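Local coordinates for protein putative glycoside hydrolase (Parabacteroides distasonis ATCC 8503, PDB 3GYC) that is a putative glycoside hydrolase of the cellulase-like, TIM-barrel class and probably binds and cleaves carbohydrate chains, its substrate being unestablished, at residues Glu75-Gln80 against Arg255-Tyr261; Gln79-Gly83 against Asn347-Phe353. All blocks are in the same frame, centred on the assembly; numbering follows the deposited sequence.

Contact 1: Glu75-Gln80 against Arg255-Tyr261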
# COMPACT_ATOMS: atom_id res chain seq x y z
N GLU A 75 -6.58 15.52 -10.53
CA GLU A 75 -5.81 14.29 -10.77
C GLU A 75 -4.36 14.39 -10.28
O GLU A 75 -3.77 15.48 -10.22
CB GLU A 75 -5.87 13.87 -12.28
CG GLU A 75 -5.06 14.74 -13.27
CD GLU A 75 -5.72 16.07 -13.68
OE1 GLU A 75 -6.82 16.43 -13.16
OE2 GLU A 75 -5.14 16.74 -14.57
N VAL A 76 -3.83 13.25 -9.88
CA VAL A 76 -2.43 13.14 -9.49
C VAL A 76 -1.56 13.00 -10.75
O VAL A 76 -0.45 13.55 -10.83
CB VAL A 76 -2.17 11.91 -8.60
CG1 VAL A 76 -0.80 12.05 -7.93
CG2 VAL A 76 -3.26 11.74 -7.53
N TRP A 77 -2.10 12.32 -11.75
CA TRP A 77 -1.37 12.01 -13.00
C TRP A 77 -2.34 11.65 -14.10
O TRP A 77 -3.52 11.37 -13.85
CB TRP A 77 -0.46 10.77 -12.80
CG TRP A 77 -1.11 9.69 -11.99
CD1 TRP A 77 -2.27 9.02 -12.25
CD2 TRP A 77 -0.60 9.14 -10.77
NE1 TRP A 77 -2.52 8.11 -11.25
CE2 TRP A 77 -1.53 8.18 -10.32
CE3 TRP A 77 0.53 9.39 -10.00
CZ2 TRP A 77 -1.34 7.44 -9.13
CZ3 TRP A 77 0.71 8.67 -8.83
CH2 TRP A 77 -0.22 7.70 -8.41
N ASN A 78 -1.87 11.65 -15.32
CA ASN A 78 -2.66 11.13 -16.40
C ASN A 78 -1.90 9.97 -17.08
O ASN A 78 -2.38 9.37 -18.02
CB ASN A 78 -3.10 12.23 -17.38
CG ASN A 78 -1.95 12.86 -18.14
OD1 ASN A 78 -0.85 12.32 -18.23
ND2 ASN A 78 -2.23 13.99 -18.73
N GLN A 79 -0.72 9.65 -16.57
CA GLN A 79 0.10 8.59 -17.16
C GLN A 79 -0.11 7.21 -16.54
O GLN A 79 0.29 6.21 -17.13
CB GLN A 79 1.57 8.99 -17.04
CG GLN A 79 1.85 10.17 -17.86
CD GLN A 79 1.70 9.85 -19.32
OE1 GLN A 79 2.32 8.91 -19.80
NE2 GLN A 79 0.93 10.64 -20.03
N GLN A 80 -0.73 7.15 -15.36
CA GLN A 80 -0.97 5.84 -14.69
C GLN A 80 -2.43 5.47 -14.62
O GLN A 80 -3.30 6.35 -14.72
CB GLN A 80 -0.40 5.86 -13.27
CG GLN A 80 0.97 6.37 -13.14
CD GLN A 80 1.99 5.60 -13.98
OE1 GLN A 80 1.80 4.43 -14.26
NE2 GLN A 80 3.04 6.28 -14.40
N ARG A 255 4.45 12.31 -14.34
CA ARG A 255 3.01 12.19 -14.09
C ARG A 255 2.09 12.64 -15.22
O ARG A 255 0.94 12.18 -15.28
CB ARG A 255 2.65 12.96 -12.81
CG ARG A 255 3.39 12.41 -11.63
CD ARG A 255 2.88 12.89 -10.31
NE ARG A 255 3.42 12.06 -9.24
CZ ARG A 255 3.20 12.24 -7.94
NH1 ARG A 255 2.44 13.25 -7.52
NH2 ARG A 255 3.74 11.42 -7.04
N PHE A 256 2.58 13.51 -16.10
CA PHE A 256 1.75 14.08 -17.15
C PHE A 256 2.25 13.98 -18.58
O PHE A 256 1.54 14.37 -19.49
CB PHE A 256 1.48 15.55 -16.81
CG PHE A 256 0.67 15.70 -15.59
CD1 PHE A 256 -0.70 15.48 -15.63
CD2 PHE A 256 1.27 15.92 -14.37
CE1 PHE A 256 -1.44 15.58 -14.50
CE2 PHE A 256 0.51 15.97 -13.22
CZ PHE A 256 -0.83 15.81 -13.29
N LEU A 257 3.48 13.53 -18.80
CA LEU A 257 3.99 13.44 -20.15
C LEU A 257 4.33 12.01 -20.49
O LEU A 257 4.78 11.26 -19.61
CB LEU A 257 5.19 14.32 -20.34
CG LEU A 257 4.92 15.83 -20.30
CD1 LEU A 257 6.27 16.47 -20.29
CD2 LEU A 257 4.03 16.33 -21.45
N PRO A 258 4.14 11.63 -21.77
CA PRO A 258 4.28 10.23 -22.23
C PRO A 258 5.70 9.72 -22.49
O PRO A 258 5.89 8.54 -22.67
CB PRO A 258 3.46 10.20 -23.53
CG PRO A 258 3.47 11.61 -24.01
CD PRO A 258 3.52 12.49 -22.80
N ASP A 259 6.67 10.62 -22.50
CA ASP A 259 8.06 10.26 -22.85
C ASP A 259 8.71 9.19 -21.99
O ASP A 259 9.33 8.31 -22.53
CB ASP A 259 8.88 11.53 -22.89
CG ASP A 259 8.23 12.58 -23.79
OD1 ASP A 259 8.83 12.85 -24.87
OD2 ASP A 259 7.09 13.08 -23.48
N ASP A 260 8.53 9.24 -20.68
CA ASP A 260 9.04 8.21 -19.74
C ASP A 260 8.51 6.82 -20.11
O ASP A 260 9.30 5.87 -20.22
CB ASP A 260 8.69 8.54 -18.26
CG ASP A 260 9.57 9.68 -17.70
OD1 ASP A 260 10.32 10.27 -18.47
OD2 ASP A 260 9.54 9.98 -16.49
N TYR A 261 7.20 6.71 -20.35
CA TYR A 261 6.66 5.41 -20.75
C TYR A 261 7.20 4.93 -22.09
O TYR A 261 7.32 3.70 -22.33
CB TYR A 261 5.14 5.36 -20.77
CG TYR A 261 4.54 4.71 -19.54
CD1 TYR A 261 4.73 3.36 -19.31
CD2 TYR A 261 3.80 5.43 -18.63
CE1 TYR A 261 4.23 2.76 -18.21
CE2 TYR A 261 3.27 4.80 -17.50
CZ TYR A 261 3.45 3.46 -17.32
OH TYR A 261 2.96 2.80 -16.23
O HOH W 1 0.64 15.23 -9.27
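Trp-77 meets two neighbouring residues of 255-261 with different parts of itself: its CA packs on Phe-256 and its indole edge on Arg-255. The Phe-256 ring turns a face to the Trp-77 backbone in a CH-pi contact, with CA of Trp-77 4.2 Å from the Phe-256 ring centroid and 28° off the normal. Asn-78 meets the same ring at its edge through ND2, its amide plane turned 70° from the phenyl plane. Arg-255 runs out extended from CG to NE, which carries the guanidinium past the indole; the two planes are nearly perpendicular. The indole rim stands over one face of the guanidinium, Trp-77 CE3 lying 4.0 Å from Arg-255 NE, and Val-76 CG1 lies over the same face, 3.5 Å from Arg-255 NH1. A water bridges Arg-255 NH1 and Val-76 O, while Arg-255 NH2 bonds weakly to Ser-166 and the indole NE1 donates to the backbone O of Trp-82.

The backbones are joined at Arg-255 O, which accepts two N-H groups, Asn-78 N at 2.9 Å and the longer Gln-79 N at 3.3 Å. The Gln-79 chain bends at chi2 to bring its amide against the backbone of Leu-257 and Pro-258. Its NE2 donates to Asn-78 OD1 at 3.0 Å, which would restrain both amides.

At the other end, Tyr-261 OH donates to Gln-80 OE1 at 2.8 Å, in the carbonyl plane on a lone pair, with ring and amide planes 39° apart. Lys-313 joins Tyr-261 by a cation-pi contact and bonds to Gln-79 O. This is surface packing of a loop against the turn entering helix 259-273 and its Tyr-261; the two segments follow strands 53-57 and 231-232, on the C-terminal side of the parallel strands of a TIM-barrel-like domain.

Contact 2: Gln79-Gly83 against Asn347-Phe353. With EDO (1,2-ethanediol), chain C; EDO (1,2-ethanediol), chain D.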
# COMPACT_ATOMS: atom_id res chain seq x y z
N GLN A 79 -0.72 9.65 -16.57
CA GLN A 79 0.10 8.59 -17.16
C GLN A 79 -0.11 7.21 -16.54
O GLN A 79 0.29 6.21 -17.13
CB GLN A 79 1.57 8.99 -17.04
CG GLN A 79 1.85 10.17 -17.86
CD GLN A 79 1.70 9.85 -19.32
OE1 GLN A 79 2.32 8.91 -19.80
NE2 GLN A 79 0.93 10.64 -20.03
N GLN A 80 -0.73 7.15 -15.36
CA GLN A 80 -0.97 5.84 -14.69
C GLN A 80 -2.43 5.47 -14.62
O GLN A 80 -3.30 6.35 -14.72
CB GLN A 80 -0.40 5.86 -13.27
CG GLN A 80 0.97 6.37 -13.14
CD GLN A 80 1.99 5.60 -13.98
OE1 GLN A 80 1.80 4.43 -14.26
NE2 GLN A 80 3.04 6.28 -14.40
N ASP A 81 -2.71 4.18 -14.37
CA ASP A 81 -4.10 3.69 -14.30
C ASP A 81 -4.67 3.44 -12.87
O ASP A 81 -5.68 2.75 -12.70
CB ASP A 81 -4.28 2.42 -15.20
CG ASP A 81 -4.31 2.76 -16.72
OD1 ASP A 81 -4.52 3.97 -17.09
OD2 ASP A 81 -4.12 1.82 -17.54
N TRP A 82 -4.01 3.98 -11.85
CA TRP A 82 -4.55 3.98 -10.52
C TRP A 82 -5.37 5.26 -10.44
O TRP A 82 -4.92 6.33 -10.87
CB TRP A 82 -3.51 4.01 -9.44
CG TRP A 82 -2.66 2.83 -9.43
CD1 TRP A 82 -3.01 1.56 -9.07
CD2 TRP A 82 -1.29 2.79 -9.82
NE1 TRP A 82 -1.93 0.72 -9.21
CE2 TRP A 82 -0.86 1.45 -9.67
CE3 TRP A 82 -0.36 3.74 -10.27
CZ2 TRP A 82 0.44 1.06 -9.92
CZ3 TRP A 82 0.94 3.34 -10.53
CH2 TRP A 82 1.32 2.01 -10.36
N GLY A 83 -6.56 5.16 -9.90
CA GLY A 83 -7.39 6.34 -9.76
C GLY A 83 -7.76 7.06 -11.05
O GLY A 83 -7.86 6.47 -12.11
N ASN A 347 1.54 -4.47 -7.15
CA ASN A 347 0.69 -3.29 -7.10
C ASN A 347 -0.16 -3.09 -8.39
O ASN A 347 -0.63 -1.99 -8.63
CB ASN A 347 1.41 -1.98 -6.69
CG ASN A 347 2.61 -1.60 -7.60
OD1 ASN A 347 3.49 -2.36 -7.75
ND2 ASN A 347 2.66 -0.39 -8.10
N PHE A 348 -0.35 -4.16 -9.18
CA PHE A 348 -1.17 -4.13 -10.40
C PHE A 348 -2.28 -5.16 -10.26
O PHE A 348 -2.85 -5.61 -11.25
CB PHE A 348 -0.30 -4.42 -11.64
CG PHE A 348 0.93 -3.57 -11.69
CD1 PHE A 348 0.83 -2.21 -11.84
CD2 PHE A 348 2.19 -4.11 -11.56
CE1 PHE A 348 1.96 -1.41 -11.83
CE2 PHE A 348 3.32 -3.33 -11.54
CZ PHE A 348 3.20 -1.97 -11.70
N CYS A 349 -2.56 -5.53 -9.01
CA CYS A 349 -3.47 -6.58 -8.70
C CYS A 349 -4.91 -6.07 -8.58
O CYS A 349 -5.55 -6.17 -7.52
CB CYS A 349 -3.01 -7.25 -7.43
SG CYS A 349 -3.77 -8.84 -7.21
N GLY A 350 -5.44 -5.62 -9.70
CA GLY A 350 -6.79 -5.10 -9.79
C GLY A 350 -7.33 -5.16 -11.21
O GLY A 350 -6.58 -5.31 -12.16
N PRO A 351 -8.65 -4.97 -11.36
CA PRO A 351 -9.32 -5.19 -12.63
C PRO A 351 -8.97 -4.23 -13.78
O PRO A 351 -9.15 -4.59 -14.94
CB PRO A 351 -10.80 -5.19 -12.24
CG PRO A 351 -10.88 -4.50 -10.97
CD PRO A 351 -9.63 -4.76 -10.26
N GLN A 352 -8.35 -3.08 -13.50
CA GLN A 352 -7.92 -2.21 -14.58
C GLN A 352 -6.57 -2.59 -15.21
O GLN A 352 -6.13 -1.94 -16.15
CB GLN A 352 -7.88 -0.73 -14.14
CG GLN A 352 -6.68 -0.26 -13.25
CD GLN A 352 -6.78 -0.54 -11.77
OE1 GLN A 352 -7.20 -1.63 -11.30
NE2 GLN A 352 -6.39 0.48 -10.98
N PHE A 353 -5.87 -3.59 -14.67
CA PHE A 353 -4.60 -4.07 -15.22
C PHE A 353 -4.94 -5.45 -15.76
O PHE A 353 -4.65 -6.47 -15.14
CB PHE A 353 -3.50 -4.10 -14.15
CG PHE A 353 -3.23 -2.76 -13.55
CD1 PHE A 353 -2.52 -1.80 -14.28
CD2 PHE A 353 -3.68 -2.44 -12.25
CE1 PHE A 353 -2.26 -0.56 -13.74
CE2 PHE A 353 -3.43 -1.19 -11.71
CZ PHE A 353 -2.72 -0.25 -12.46
C1 EDO C . -6.75 -1.94 -19.47
O1 EDO C . -6.78 -2.02 -20.94
C2 EDO C . -7.72 -0.94 -18.83
O2 EDO C . -7.08 0.23 -18.28
C1 EDO D . -8.43 5.47 -18.64
O1 EDO D . -8.81 4.17 -18.14
C2 EDO D . -7.13 5.88 -18.02
O2 EDO D . -7.02 5.59 -16.62
O HOH W 2 -3.80 -0.79 -17.23
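Two hydrogen bonds tie Asp-81 and Trp-82 to 347-353. Gln-352 NE2 donates to Asp-81 O at 2.9 Å (162° at the hydrogen), with the acceptor in the Gln-352 amide plane. Gln-352 CG sits between the backbone N and the carbonyl carbon (chi1 77°) and the chain bends at chi2, bringing NE2 to that oxygen; OE1 is taken by Tyr-36, so both ends are fixed. Trp-82 NE1 donates to Asn-347 O at 3.1 Å, the acceptor lying in the indole plane.

Aromatic packing holds the indole: Trp-82, Phe-348 and Phe-353 form a cluster. Phe-353 sets CZ over one indole face, 3.5 Å from Trp-82 NE1, with the five-membered and phenyl planes 58° apart. Phe-348 meets the indole rim to rim, its CE1 3.5 Å from Trp-82 CZ2. A leucine in place of Trp-82 lacks the ring N-H and is likely to leave Asn-347 O without this mate and to open a gap beside both phenylalanines.

Water adds a polar link, donating to Asp-81 OD2 at 2.6 Å and to Gln-352 O at 2.8 Å.

Trp-82 also touches Met-21 and Asp-23 of strand 17-23 and Ser-25 of helix 25-28, while 347-353 leads from strand 340-343 into helix 354-357.

How the contacts relate
Both contacts start from the loop between strands 71-73 and 88-90, sharing Gln-79 and Gln-80, but they tie it to different places: contact 1 to the turn leading into helix 259-273, contact 2 to the loop after strand 340-343. Contact 1, centred about 20 Å from the chain centre, is a surface contact with three exposed residues among eleven; contact 2, centred at about 13 Å, is buried in five of six. The outer one combines backbone N-H groups converging on one carbonyl, a side-chain hydroxyl bond and CH-pi packing; the inner one has side-chain N-H groups reaching separate carbonyls around an aromatic cluster. The Trp-77 NE1 to Trp-82 O hydrogen bond, 3.0 Å, connects them directly.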